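Local coordinates for protein histone-lysine N-methyltransferase SETMAR (Homo sapiens, PDB 3BO5) that dimethylates a lysine of histone H3, using S-adenosylmethionine, through its SET domain and, fused to a mariner transposase, takes part in DNA double-strand break repair, at residues C19-L24 against F38-D43; G123-F128 against K148-C153; A156-G161 against T200-I205; L160-V165 against V192-V197; I181-H186 against L217-V222. The protein carries 2 engineered substitutions. One frame throughout, in Å; residues are numbered along the deposited sequence.

In the fold
Contacts 2 to 5 lie in the SET domain and contact 1 belongs to the pre-SET region. Strand 151-160 runs through contacts 2 and 3 and its end enters contact 4, which shares Leu160 and Gly161 with contact 3. Contacts 1 and 3 have centres about 12 Å apart and are joined by backbone bonds from Gln39 and Thr41 to Tyr201 and Gly203. Asn23 ties contact 1 to Leu124 of contact 2, and Arg184 of contact 5 pairs with Glu194 of contact 4. The cofactor product, S-adenosylhomocysteine, lies about 11 Å from the side chain of Asn204 in contact 3 and about 10 Å from that of Ile181 in contact 5.

Contact 1: residues C19-L24 against F38-D43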
# COMPACT_ATOMS: atom_id res chain seq x y z
N CYS A 19 9.36 -14.50 -2.63
CA CYS A 19 10.58 -15.12 -2.09
C CYS A 19 10.34 -15.66 -0.67
O CYS A 19 11.21 -15.58 0.20
CB CYS A 19 11.69 -14.07 -2.08
SG CYS A 19 12.08 -13.50 -3.75
N GLY A 20 9.14 -16.19 -0.43
CA GLY A 20 8.88 -16.83 0.88
C GLY A 20 8.66 -15.83 2.02
O GLY A 20 8.49 -16.21 3.18
N GLN A 21 8.66 -14.53 1.68
CA GLN A 21 8.67 -13.44 2.67
C GLN A 21 7.29 -12.96 3.10
O GLN A 21 7.18 -12.12 3.98
CB GLN A 21 9.57 -12.24 2.23
CG GLN A 21 11.08 -12.59 2.10
CD GLN A 21 11.98 -11.45 1.66
OE1 GLN A 21 11.98 -10.37 2.22
NE2 GLN A 21 12.79 -11.71 0.64
N GLU A 22 6.22 -13.53 2.51
CA GLU A 22 4.86 -13.16 2.93
C GLU A 22 4.18 -14.41 3.46
O GLU A 22 4.74 -15.49 3.35
CB GLU A 22 4.07 -12.62 1.73
CG GLU A 22 4.75 -11.39 1.12
CD GLU A 22 4.54 -10.12 1.91
OE1 GLU A 22 5.00 -9.09 1.36
OE2 GLU A 22 3.94 -10.11 3.05
N ASN A 23 2.99 -14.25 3.98
CA ASN A 23 2.27 -15.40 4.53
C ASN A 23 1.97 -16.46 3.53
O ASN A 23 1.86 -17.63 3.90
CB ASN A 23 0.96 -14.95 5.09
CG ASN A 23 1.10 -14.08 6.30
OD1 ASN A 23 2.13 -14.16 7.06
ND2 ASN A 23 0.11 -13.24 6.52
N LEU A 24 1.73 -15.99 2.30
CA LEU A 24 1.37 -16.84 1.17
C LEU A 24 2.29 -16.52 0.01
O LEU A 24 2.87 -15.42 -0.06
CB LEU A 24 -0.07 -16.58 0.80
CG LEU A 24 -1.11 -16.84 1.86
CD1 LEU A 24 -2.41 -16.37 1.40
CD2 LEU A 24 -1.19 -18.38 2.21
N PHE A 38 13.92 -7.55 -8.67
CA PHE A 38 14.08 -6.54 -7.65
C PHE A 38 14.34 -7.23 -6.32
O PHE A 38 14.20 -8.48 -6.25
CB PHE A 38 12.84 -5.64 -7.53
CG PHE A 38 11.61 -6.42 -7.12
CD1 PHE A 38 11.13 -6.31 -5.81
CD2 PHE A 38 11.01 -7.27 -8.03
CE1 PHE A 38 10.03 -7.11 -5.39
CE2 PHE A 38 9.91 -8.04 -7.65
CZ PHE A 38 9.46 -7.94 -6.33
N GLN A 39 14.70 -6.47 -5.29
CA GLN A 39 14.90 -7.08 -3.98
C GLN A 39 13.60 -7.07 -3.18
O GLN A 39 13.07 -6.03 -2.87
CB GLN A 39 15.89 -6.33 -3.14
CG GLN A 39 17.29 -6.32 -3.66
CD GLN A 39 18.25 -5.67 -2.67
OE1 GLN A 39 18.06 -5.72 -1.43
NE2 GLN A 39 19.28 -5.04 -3.22
N TYR A 40 13.07 -8.24 -2.88
CA TYR A 40 11.81 -8.25 -2.16
C TYR A 40 11.95 -7.85 -0.71
O TYR A 40 12.88 -8.32 -0.01
CB TYR A 40 11.21 -9.67 -2.24
CG TYR A 40 9.73 -9.58 -1.88
CD1 TYR A 40 8.78 -9.28 -2.87
CD2 TYR A 40 9.27 -9.64 -0.53
CE1 TYR A 40 7.45 -9.08 -2.56
CE2 TYR A 40 7.94 -9.40 -0.20
CZ TYR A 40 7.02 -9.13 -1.25
OH TYR A 40 5.69 -8.88 -1.04
N THR A 41 10.99 -7.04 -0.21
CA THR A 41 10.84 -6.84 1.21
C THR A 41 9.38 -6.82 1.53
O THR A 41 8.60 -6.21 0.77
CB THR A 41 11.48 -5.52 1.67
OG1 THR A 41 11.26 -5.35 3.08
CG2 THR A 41 10.90 -4.25 0.95
N PRO A 42 8.99 -7.50 2.61
CA PRO A 42 7.60 -7.42 3.00
C PRO A 42 7.27 -6.16 3.72
O PRO A 42 6.05 -5.86 3.98
CB PRO A 42 7.44 -8.66 3.92
CG PRO A 42 8.81 -8.76 4.60
CD PRO A 42 9.81 -8.33 3.52
N ASP A 43 8.30 -5.36 4.10
CA ASP A 43 8.05 -4.23 4.94
C ASP A 43 8.89 -3.05 4.50
O ASP A 43 9.89 -3.23 3.83
CB ASP A 43 8.43 -4.49 6.40
CG ASP A 43 7.38 -5.33 7.09
OD1 ASP A 43 6.31 -4.79 7.37
OD2 ASP A 43 7.72 -6.50 7.35
O HOH W 1 4.11 -6.66 2.25
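With CG anti to the backbone N (chi1 -163°), Tyr40 swings its ring toward residues 19-24, while Glu22, bent at chi2 (-77°), folds its carboxylate across to meet the phenol. The two side chains cross at about a right angle, and the carboxylate plane stands 86° from the ring. Tyr40 OH donates to Glu22 OE1 over a short 2.5 Å, and OE1 receives it on its anti lone pair, the one turned away from the other oxygen. The same OE1 accepts a second bond from a water, 2.7 Å away, which also donates to Pro42 O and so bridges the two segments. Here a loop of the pre-SET region, leading to strand 27-29, packs against the short strand 39-40, which makes backbone bonds to Tyr201 and Gly203. Beside the phenol, Gln21 CB lies 3.8 Å from Tyr40 CD2, and Cys19 SG comes within 4.2 Å of Tyr40 CB. Pro42 packs against Gln21 and Glu22, its CB 3.6 Å from Glu22 OE1. A phenylalanine in place of Tyr40 would probably leave Glu22 OE1 with the water but without its phenol donor, and the carboxylate less firmly fixed. Tyr40 OH also receives a weak bond from the backbone N of Ile205, and its side chain touches Asn204.

Contact 2: residues G123-F128 against K148-C153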
# COMPACT_ATOMS: atom_id res chain seq x y z
N GLY A 123 -0.45 -9.25 7.75
CA GLY A 123 0.10 -9.59 6.42
C GLY A 123 -0.91 -10.10 5.43
O GLY A 123 -2.15 -9.91 5.61
N LEU A 124 -0.39 -10.71 4.37
CA LEU A 124 -1.25 -11.11 3.23
C LEU A 124 -2.17 -12.21 3.64
O LEU A 124 -1.74 -13.14 4.34
CB LEU A 124 -0.42 -11.61 2.02
CG LEU A 124 0.59 -10.61 1.51
CD1 LEU A 124 1.03 -11.09 0.15
CD2 LEU A 124 0.04 -9.17 1.38
N GLN A 125 -3.39 -12.15 3.14
CA GLN A 125 -4.40 -13.19 3.48
C GLN A 125 -5.01 -13.83 2.26
O GLN A 125 -5.92 -14.70 2.39
CB GLN A 125 -5.49 -12.60 4.33
CG GLN A 125 -4.93 -11.94 5.62
CD GLN A 125 -4.32 -12.96 6.55
OE1 GLN A 125 -4.86 -14.06 6.65
NE2 GLN A 125 -3.35 -12.55 7.36
N PHE A 126 -4.55 -13.40 1.09
CA PHE A 126 -5.04 -13.96 -0.20
C PHE A 126 -3.88 -14.33 -1.08
O PHE A 126 -2.79 -13.81 -0.91
CB PHE A 126 -5.92 -12.94 -0.91
CG PHE A 126 -7.09 -12.47 -0.07
CD1 PHE A 126 -8.23 -13.32 0.02
CD2 PHE A 126 -7.05 -11.27 0.64
CE1 PHE A 126 -9.32 -12.93 0.83
CE2 PHE A 126 -8.08 -10.84 1.41
CZ PHE A 126 -9.24 -11.68 1.55
N HIS A 127 -4.16 -15.21 -2.06
CA HIS A 127 -3.17 -15.60 -3.03
C HIS A 127 -3.27 -14.65 -4.22
O HIS A 127 -4.30 -14.64 -4.92
CB HIS A 127 -3.46 -17.03 -3.46
CG HIS A 127 -3.20 -18.02 -2.38
ND1 HIS A 127 -4.11 -18.30 -1.39
CD2 HIS A 127 -2.11 -18.78 -2.12
CE1 HIS A 127 -3.60 -19.21 -0.57
NE2 HIS A 127 -2.39 -19.51 -0.98
N PHE A 128 -2.18 -13.94 -4.44
CA PHE A 128 -2.07 -13.05 -5.57
C PHE A 128 -1.19 -13.59 -6.62
O PHE A 128 -0.52 -14.60 -6.39
CB PHE A 128 -1.47 -11.72 -5.09
CG PHE A 128 -2.26 -11.13 -3.96
CD1 PHE A 128 -3.58 -10.77 -4.11
CD2 PHE A 128 -1.64 -10.84 -2.74
CE1 PHE A 128 -4.34 -10.24 -3.06
CE2 PHE A 128 -2.40 -10.29 -1.69
CZ PHE A 128 -3.75 -9.99 -1.84
N LYS A 148 -15.23 -6.96 0.05
CA LYS A 148 -15.12 -5.52 0.27
C LYS A 148 -14.64 -5.22 1.66
O LYS A 148 -15.15 -5.75 2.63
CB LYS A 148 -16.50 -4.91 0.13
CG LYS A 148 -16.54 -3.42 0.31
CD LYS A 148 -17.92 -2.84 -0.03
CE LYS A 148 -17.90 -1.36 0.20
NZ LYS A 148 -19.11 -0.68 -0.34
N GLY A 149 -13.63 -4.36 1.74
CA GLY A 149 -13.12 -3.92 3.00
C GLY A 149 -11.92 -4.68 3.50
O GLY A 149 -11.24 -4.21 4.40
N ARG A 150 -11.64 -5.84 2.94
CA ARG A 150 -10.55 -6.67 3.42
C ARG A 150 -9.18 -6.08 3.03
O ARG A 150 -9.02 -5.44 1.97
CB ARG A 150 -10.67 -8.08 2.85
CG ARG A 150 -11.77 -8.86 3.62
CD ARG A 150 -11.42 -9.20 5.10
NE ARG A 150 -10.27 -10.08 5.18
CZ ARG A 150 -10.23 -11.38 4.86
NH1 ARG A 150 -11.37 -12.00 4.59
NH2 ARG A 150 -9.07 -12.05 4.86
N PHE A 151 -8.20 -6.24 3.93
CA PHE A 151 -6.85 -5.78 3.64
C PHE A 151 -6.29 -6.63 2.55
O PHE A 151 -6.33 -7.87 2.60
CB PHE A 151 -5.97 -5.97 4.92
CG PHE A 151 -4.51 -5.72 4.67
CD1 PHE A 151 -4.09 -4.41 4.33
CD2 PHE A 151 -3.59 -6.76 4.77
CE1 PHE A 151 -2.66 -4.15 4.06
CE2 PHE A 151 -2.22 -6.52 4.49
CZ PHE A 151 -1.76 -5.21 4.16
N VAL A 152 -5.68 -5.96 1.60
CA VAL A 152 -5.12 -6.64 0.44
C VAL A 152 -3.59 -6.71 0.51
O VAL A 152 -3.00 -7.77 0.63
CB VAL A 152 -5.60 -5.96 -0.84
CG1 VAL A 152 -4.92 -6.54 -2.07
CG2 VAL A 152 -7.13 -6.27 -0.96
N CYS A 153 -2.95 -5.54 0.51
CA CYS A 153 -1.50 -5.55 0.68
C CYS A 153 -1.02 -4.14 1.01
O CYS A 153 -1.75 -3.18 0.83
CB CYS A 153 -0.76 -6.09 -0.57
SG CYS A 153 -0.98 -5.03 -2.01
O HOH W 2 -4.28 -9.75 1.94
O HOH W 3 -8.50 -14.67 3.73
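The tip of a phenylalanine ring set over a guanidinium face marks this contact: Phe126 CZ sits over one face of the Arg150 guanidinium, toward its rim, 3.3 Å from Arg150 NH2. The two planes are tilted 36° to each other. Arg150 reaches this place by folding back, bent at both chi2 (-69°) and chi3 (-63°), and Gln125 brings its CB to the guanidinium edge. The neighbouring rim atom of the Phe126 ring, CE2, meets the backbone, 3.6 Å from Phe151 O, near the ring plane. Further along, Phe128 CZ packs on Val152 CG1 at 3.7 Å, and Leu124 CD2 lies equally far from Cys153 CB. One water accepts a hydrogen bond from Gln125 N and donates to Phe151 O and to Val152 O, the latter at 2.7 Å, while another lies between Arg150 and Gln125. Were Phe126 cut back to alanine, the Arg150 guanidinium would probably lose the ring at its face and be free to turn. Here the loop leading into strand 128-132 packs on the start of strand 151-160 in the SET domain, where Val152 and Cys153 form a classic beta bulge opposite Leu233. With no direct hydrogen bond across, packing holds the two sides together, and the polar links run through the two waters, from Gln125 N to Phe151 O and Val152 O and from Gln125 O to Arg150 NH2.

Contact 3: residues A156-G161 against T200-I205; sequences AGEVLG and TYIGNI
Ala156 and Asn204 grip each other twice. Ala156 N donates to the side-chain oxygen Asn204 OD1 at 3.0 Å, nearly straight at 161° but from above the amide's carbonyl plane, and Asn204 N returns a bond to Ala156 O, also 3.0 Å. Alongside, Ala156 CB rests 3.7 Å from Asn204 CG. Next to this pair two glycines let the chains close in: Gly157 CA and Gly203 CA are 3.9 Å apart, and a CB on Gly157 would clash with Ile202 O. Beyond them Glu158 crosses Ile202 at about a right angle, CG 4.1 Å from Ile202 CB, and a water that donates to Glu158 OE1 accepts from Tyr201 N. Further out, Asn204 ND2 bonds Glu154 O, which fixes the rotation of the amide, and Arg168 of helix 162-169 forms a salt bridge with Glu158 OE1. Within the SET domain, segment 200-205 turns a corner after strand 193-199 and leads toward Arg207, a predicted S-adenosylmethionine-binding residue, whose NH2 bonds Thr200 O. Both ends of the amide are engaged, so Asn204 is held against strand 151-160, and the Arg168 charge probably favours an ionised Glu158.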
# COMPACT_ATOMS: atom_id res chain seq x y z
N ALA A 156 4.98 -1.08 0.04
CA ALA A 156 6.15 -1.01 0.98
C ALA A 156 7.47 -0.98 0.19
O ALA A 156 7.59 -1.60 -0.81
CB ALA A 156 6.16 -2.26 1.93
N GLY A 157 8.44 -0.19 0.67
CA GLY A 157 9.74 -0.15 0.01
C GLY A 157 10.63 0.77 0.76
O GLY A 157 10.55 0.85 1.97
N GLU A 158 11.63 1.33 0.07
CA GLU A 158 12.52 2.23 0.80
C GLU A 158 11.78 3.50 1.18
O GLU A 158 11.08 4.09 0.33
CB GLU A 158 13.65 2.68 -0.13
CG GLU A 158 14.61 1.59 -0.50
CD GLU A 158 15.70 2.11 -1.40
OE1 GLU A 158 15.56 2.01 -2.61
OE2 GLU A 158 16.63 2.70 -0.83
N VAL A 159 12.00 3.92 2.40
CA VAL A 159 11.44 5.20 2.89
C VAL A 159 12.51 6.25 2.65
O VAL A 159 13.65 6.08 3.12
CB VAL A 159 11.10 5.10 4.37
CG1 VAL A 159 10.61 6.42 4.93
CG2 VAL A 159 9.95 4.04 4.50
N LEU A 160 12.19 7.28 1.89
CA LEU A 160 13.22 8.20 1.35
C LEU A 160 12.97 9.57 1.90
O LEU A 160 11.87 9.99 2.26
CB LEU A 160 13.08 8.32 -0.16
CG LEU A 160 13.26 7.07 -0.98
CD1 LEU A 160 13.15 7.36 -2.50
CD2 LEU A 160 14.57 6.41 -0.65
N GLY A 161 14.04 10.36 1.93
CA GLY A 161 13.82 11.77 2.11
C GLY A 161 13.51 12.52 0.81
O GLY A 161 13.75 12.03 -0.31
N THR A 200 10.97 0.73 -5.95
CA THR A 200 11.57 0.47 -7.27
C THR A 200 12.63 -0.61 -7.20
O THR A 200 12.65 -1.53 -8.02
CB THR A 200 12.29 1.68 -7.82
OG1 THR A 200 11.31 2.72 -7.99
CG2 THR A 200 12.92 1.39 -9.16
N TYR A 201 13.55 -0.48 -6.24
CA TYR A 201 14.67 -1.47 -6.11
C TYR A 201 14.47 -2.47 -5.01
O TYR A 201 14.87 -3.64 -5.14
CB TYR A 201 15.97 -0.69 -5.78
CG TYR A 201 16.20 0.42 -6.80
CD1 TYR A 201 16.49 0.10 -8.11
CD2 TYR A 201 16.07 1.77 -6.42
CE1 TYR A 201 16.69 1.12 -9.04
CE2 TYR A 201 16.29 2.78 -7.33
CZ TYR A 201 16.56 2.43 -8.66
OH TYR A 201 16.74 3.40 -9.65
N ILE A 202 13.90 -1.99 -3.89
CA ILE A 202 13.64 -2.85 -2.73
C ILE A 202 12.17 -2.60 -2.39
O ILE A 202 11.80 -1.46 -2.08
CB ILE A 202 14.51 -2.39 -1.55
CG1 ILE A 202 16.01 -2.39 -2.01
CG2 ILE A 202 14.27 -3.35 -0.39
CD1 ILE A 202 16.88 -1.84 -0.99
N GLY A 203 11.32 -3.62 -2.53
CA GLY A 203 9.89 -3.30 -2.31
C GLY A 203 9.10 -4.57 -2.21
O GLY A 203 9.64 -5.65 -2.38
N ASN A 204 7.83 -4.39 -1.89
CA ASN A 204 6.94 -5.53 -1.72
C ASN A 204 6.08 -5.68 -2.97
O ASN A 204 6.29 -5.05 -3.98
CB ASN A 204 6.13 -5.42 -0.47
CG ASN A 204 4.89 -4.58 -0.69
OD1 ASN A 204 4.90 -3.61 -1.51
ND2 ASN A 204 3.82 -4.90 0.06
N ILE A 205 5.09 -6.59 -2.91
CA ILE A 205 4.31 -6.92 -4.11
C ILE A 205 3.43 -5.77 -4.55
O ILE A 205 2.96 -5.73 -5.71
CB ILE A 205 3.36 -8.18 -3.97
CG1 ILE A 205 2.49 -8.04 -2.71
CG2 ILE A 205 4.15 -9.51 -4.12
CD1 ILE A 205 1.31 -9.01 -2.74
O HOH W 4 13.57 0.86 -3.80

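Contact 4: residues L160-V165 against V192-V197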
# COMPACT_ATOMS: atom_id res chain seq x y z
N LEU A 160 12.19 7.28 1.89
CA LEU A 160 13.22 8.20 1.35
C LEU A 160 12.97 9.57 1.90
O LEU A 160 11.87 9.99 2.26
CB LEU A 160 13.08 8.32 -0.16
CG LEU A 160 13.26 7.07 -0.98
CD1 LEU A 160 13.15 7.36 -2.50
CD2 LEU A 160 14.57 6.41 -0.65
N GLY A 161 14.04 10.36 1.93
CA GLY A 161 13.82 11.77 2.11
C GLY A 161 13.51 12.52 0.81
O GLY A 161 13.75 12.03 -0.31
N PHE A 162 13.03 13.76 1.00
CA PHE A 162 12.58 14.57 -0.11
C PHE A 162 13.67 14.77 -1.19
O PHE A 162 13.41 14.63 -2.38
CB PHE A 162 12.09 15.91 0.45
CG PHE A 162 11.42 16.79 -0.55
CD1 PHE A 162 10.10 17.16 -0.33
CD2 PHE A 162 12.11 17.39 -1.61
CE1 PHE A 162 9.47 18.03 -1.24
CE2 PHE A 162 11.46 18.24 -2.52
CZ PHE A 162 10.17 18.54 -2.35
N SER A 163 14.89 15.10 -0.74
CA SER A 163 15.97 15.36 -1.71
C SER A 163 16.37 14.13 -2.46
O SER A 163 16.65 14.21 -3.68
CB SER A 163 17.16 16.06 -1.10
OG SER A 163 16.69 17.21 -0.47
N GLU A 164 16.36 12.98 -1.74
CA GLU A 164 16.63 11.71 -2.43
C GLU A 164 15.56 11.40 -3.48
O GLU A 164 15.84 10.89 -4.53
CB GLU A 164 16.75 10.58 -1.43
CG GLU A 164 16.90 9.24 -2.11
CD GLU A 164 18.29 9.03 -2.72
OE1 GLU A 164 19.22 9.88 -2.50
OE2 GLU A 164 18.42 8.04 -3.45
N VAL A 165 14.31 11.71 -3.14
CA VAL A 165 13.21 11.61 -4.11
C VAL A 165 13.47 12.43 -5.36
O VAL A 165 13.42 11.93 -6.49
CB VAL A 165 11.86 11.95 -3.51
CG1 VAL A 165 10.79 12.09 -4.66
CG2 VAL A 165 11.51 10.77 -2.57
N VAL A 192 2.47 19.26 8.66
CA VAL A 192 2.37 18.25 7.58
C VAL A 192 3.36 17.10 7.82
O VAL A 192 4.58 17.33 7.99
CB VAL A 192 2.68 18.86 6.17
CG1 VAL A 192 1.63 19.87 5.74
CG2 VAL A 192 4.07 19.50 6.16
N MET A 193 2.85 15.87 7.84
CA MET A 193 3.71 14.70 7.95
C MET A 193 3.88 14.23 6.50
O MET A 193 2.91 13.95 5.82
CB MET A 193 3.07 13.58 8.76
CG MET A 193 2.61 13.99 10.20
SD MET A 193 1.89 12.67 11.24
CE MET A 193 0.40 12.26 10.36
N GLU A 194 5.11 14.16 6.04
CA GLU A 194 5.31 13.70 4.68
C GLU A 194 6.09 12.38 4.66
O GLU A 194 7.02 12.20 5.43
CB GLU A 194 6.07 14.80 3.97
CG GLU A 194 6.41 14.60 2.58
CD GLU A 194 7.04 15.89 2.07
OE1 GLU A 194 8.16 16.24 2.54
OE2 GLU A 194 6.38 16.55 1.24
N THR A 195 5.71 11.43 3.80
CA THR A 195 6.37 10.12 3.71
C THR A 195 6.56 9.79 2.24
O THR A 195 5.62 9.90 1.45
CB THR A 195 5.48 8.99 4.32
OG1 THR A 195 5.11 9.32 5.67
CG2 THR A 195 6.22 7.64 4.33
N PHE A 196 7.77 9.45 1.88
CA PHE A 196 8.03 9.03 0.49
C PHE A 196 8.40 7.59 0.55
O PHE A 196 9.30 7.20 1.26
CB PHE A 196 9.17 9.87 -0.13
CG PHE A 196 8.88 11.30 -0.15
CD1 PHE A 196 8.13 11.85 -1.18
CD2 PHE A 196 9.34 12.14 0.88
CE1 PHE A 196 7.86 13.23 -1.17
CE2 PHE A 196 9.04 13.49 0.90
CZ PHE A 196 8.30 14.02 -0.12
N VAL A 197 7.72 6.80 -0.30
CA VAL A 197 8.02 5.36 -0.33
C VAL A 197 8.38 4.94 -1.72
O VAL A 197 7.69 5.31 -2.65
CB VAL A 197 6.79 4.61 0.08
CG1 VAL A 197 7.02 3.14 -0.03
CG2 VAL A 197 6.47 4.97 1.58
O HOH W 5 9.82 9.76 3.97
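Phe196 leans from strand 193-199 onto the start of helix 162-169, and nearly every atom of its side chain meets something there. Its CB touches Val165 CG2 at 3.5 Å; with CG anti to the carbonyl carbon (chi1 -60°), the ring is carried along Val165, whose CG2 also lies by CG. CD1 also borders Val165 CG2, whereas CD2, on the other flank, approaches Leu160 O at 3.6 Å, near the ring plane. CE2 moves on to Phe162, 3.8 Å from its CA, and CZ at the tip reaches Phe162 CD1 at 3.6 Å. The rings of Phe162 and Phe196 are almost perpendicular, planes 85° apart, but meet obliquely. Phe162 CD1 in turn has Glu194 OE1 at its ring edge; that carboxylate is held by a salt bridge from its OE2 to Arg184 of the adjacent strand. Between the backbones, Leu160 N donates to Phe196 O at 3.0 Å, with an angle of 163° at the hydrogen. In this part of the SET domain Gly161 is the N-cap of helix 162-169, its O accepting from Val165 N in the first turn. Apolar contacts thus seat the helix start on the sheet, while the single direct backbone bond is joined by a water that accepts from Phe196 N and donates to Leu160 O.

Contact 5: residues I181-H186 against L217-V222; sequences IAIREH and LLMIPV
Ile181 and Met219 meet tip to tip between two strands that lie in the same curled sheet without pairing. Ile181 stretches out fully, CG1 anti to the backbone N (chi1 -169°), which carries CD1 to within 3.7 Å of Met219 SD. Met219 answers with an equally straight start, CG and SD both in extended positions, then bends at chi3 (-82°), so that CE as well as SD lies beside the Ile181 methyl. Ile183 is folded more compactly and divides its branches: CD1 faces Met219 SD at 4.3 Å, while CG2 packs on Pro221 CG at 4.2 Å. At the far end Glu185, extended beyond CG, slides past the proline ring in the opposite direction, its OE2 3.5 Å from Pro221 CB. The carboxylate's strongest partner is Arg223, which forms a salt bridge with Glu185 OE1 and probably stabilises its charge there. No hydrogen bond crosses between the segments, and the strand axes stay 9.6 Å apart at an angle of 60°, a spacing that the side chains described here bridge. Ile181, Ile183 and Met219 thereby contribute to the buried core of the SET domain. Strand 230-235 adds Leu231 against the two isoleucines and Leu233 against Met219, while strand 181-185 is flanked by its antiparallel neighbours 193-199 and 260-266.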
# COMPACT_ATOMS: atom_id res chain seq x y z
N ILE A 181 5.98 7.05 -4.33
CA ILE A 181 4.72 7.68 -3.95
C ILE A 181 5.00 8.65 -2.81
O ILE A 181 5.88 8.42 -1.93
CB ILE A 181 3.64 6.60 -3.48
CG1 ILE A 181 2.29 7.26 -3.36
CG2 ILE A 181 4.08 5.91 -2.18
CD1 ILE A 181 1.13 6.21 -3.14
N ALA A 182 4.26 9.76 -2.84
CA ALA A 182 4.37 10.79 -1.81
C ALA A 182 3.09 10.88 -1.01
O ALA A 182 2.00 11.06 -1.55
CB ALA A 182 4.68 12.18 -2.44
N ILE A 183 3.20 10.71 0.29
CA ILE A 183 2.06 10.73 1.18
C ILE A 183 2.19 12.00 2.03
O ILE A 183 3.18 12.21 2.69
CB ILE A 183 2.04 9.51 2.13
CG1 ILE A 183 2.19 8.22 1.37
CG2 ILE A 183 0.76 9.52 3.06
CD1 ILE A 183 1.12 8.07 0.29
N ARG A 184 1.20 12.85 2.00
CA ARG A 184 1.24 14.05 2.85
C ARG A 184 0.00 14.04 3.71
O ARG A 184 -1.10 13.97 3.19
CB ARG A 184 1.35 15.34 2.01
CG ARG A 184 2.65 15.33 1.18
CD ARG A 184 2.93 16.68 0.55
NE ARG A 184 4.27 16.68 -0.04
CZ ARG A 184 4.58 16.19 -1.25
NH1 ARG A 184 5.84 16.28 -1.69
NH2 ARG A 184 3.64 15.64 -2.02
N GLU A 185 0.18 14.10 5.03
CA GLU A 185 -0.92 14.07 5.91
C GLU A 185 -0.93 15.40 6.70
O GLU A 185 0.07 15.76 7.32
CB GLU A 185 -0.76 12.90 6.86
CG GLU A 185 -0.79 11.54 6.13
CD GLU A 185 -0.35 10.42 7.03
OE1 GLU A 185 0.83 10.11 7.03
OE2 GLU A 185 -1.19 9.87 7.78
N HIS A 186 -2.06 16.09 6.68
CA HIS A 186 -2.15 17.41 7.33
C HIS A 186 -2.81 17.30 8.68
O HIS A 186 -3.75 16.52 8.81
CB HIS A 186 -2.94 18.39 6.45
CG HIS A 186 -2.21 18.80 5.21
ND1 HIS A 186 -2.01 17.94 4.15
CD2 HIS A 186 -1.63 19.98 4.86
CE1 HIS A 186 -1.32 18.56 3.21
NE2 HIS A 186 -1.09 19.80 3.61
N LEU A 217 -8.99 -0.80 -5.15
CA LEU A 217 -8.35 -0.67 -3.82
C LEU A 217 -8.38 0.81 -3.40
O LEU A 217 -8.27 1.73 -4.23
CB LEU A 217 -6.89 -1.07 -3.86
CG LEU A 217 -6.67 -2.49 -4.31
CD1 LEU A 217 -5.17 -2.76 -4.43
CD2 LEU A 217 -7.40 -3.54 -3.42
N LEU A 218 -8.43 0.98 -2.08
CA LEU A 218 -8.24 2.24 -1.42
C LEU A 218 -7.01 2.20 -0.51
O LEU A 218 -6.92 1.31 0.30
CB LEU A 218 -9.48 2.61 -0.53
CG LEU A 218 -9.39 3.91 0.25
CD1 LEU A 218 -9.23 5.14 -0.64
CD2 LEU A 218 -10.67 4.06 1.19
N MET A 219 -6.11 3.20 -0.61
CA MET A 219 -4.93 3.24 0.23
C MET A 219 -5.18 4.11 1.48
O MET A 219 -5.66 5.25 1.37
CB MET A 219 -3.80 3.90 -0.56
CG MET A 219 -2.46 3.81 0.27
SD MET A 219 -1.16 4.61 -0.69
CE MET A 219 -0.72 3.25 -1.80
N ILE A 220 -4.90 3.55 2.66
CA ILE A 220 -5.06 4.23 3.91
C ILE A 220 -3.72 4.23 4.64
O ILE A 220 -3.14 3.17 4.77
CB ILE A 220 -6.05 3.38 4.81
CG1 ILE A 220 -7.42 3.31 4.14
CG2 ILE A 220 -6.28 4.05 6.16
CD1 ILE A 220 -7.91 4.63 3.71
N PRO A 221 -3.23 5.41 5.11
CA PRO A 221 -2.01 5.35 5.98
C PRO A 221 -2.38 4.72 7.30
O PRO A 221 -3.33 5.15 7.96
CB PRO A 221 -1.63 6.85 6.16
CG PRO A 221 -2.44 7.62 5.10
CD PRO A 221 -3.69 6.78 4.85
N VAL A 222 -1.68 3.64 7.65
CA VAL A 222 -1.98 2.94 8.89
C VAL A 222 -0.71 2.92 9.73
O VAL A 222 0.32 2.40 9.29
CB VAL A 222 -2.46 1.51 8.60
CG1 VAL A 222 -2.60 0.76 9.94
CG2 VAL A 222 -3.82 1.54 7.87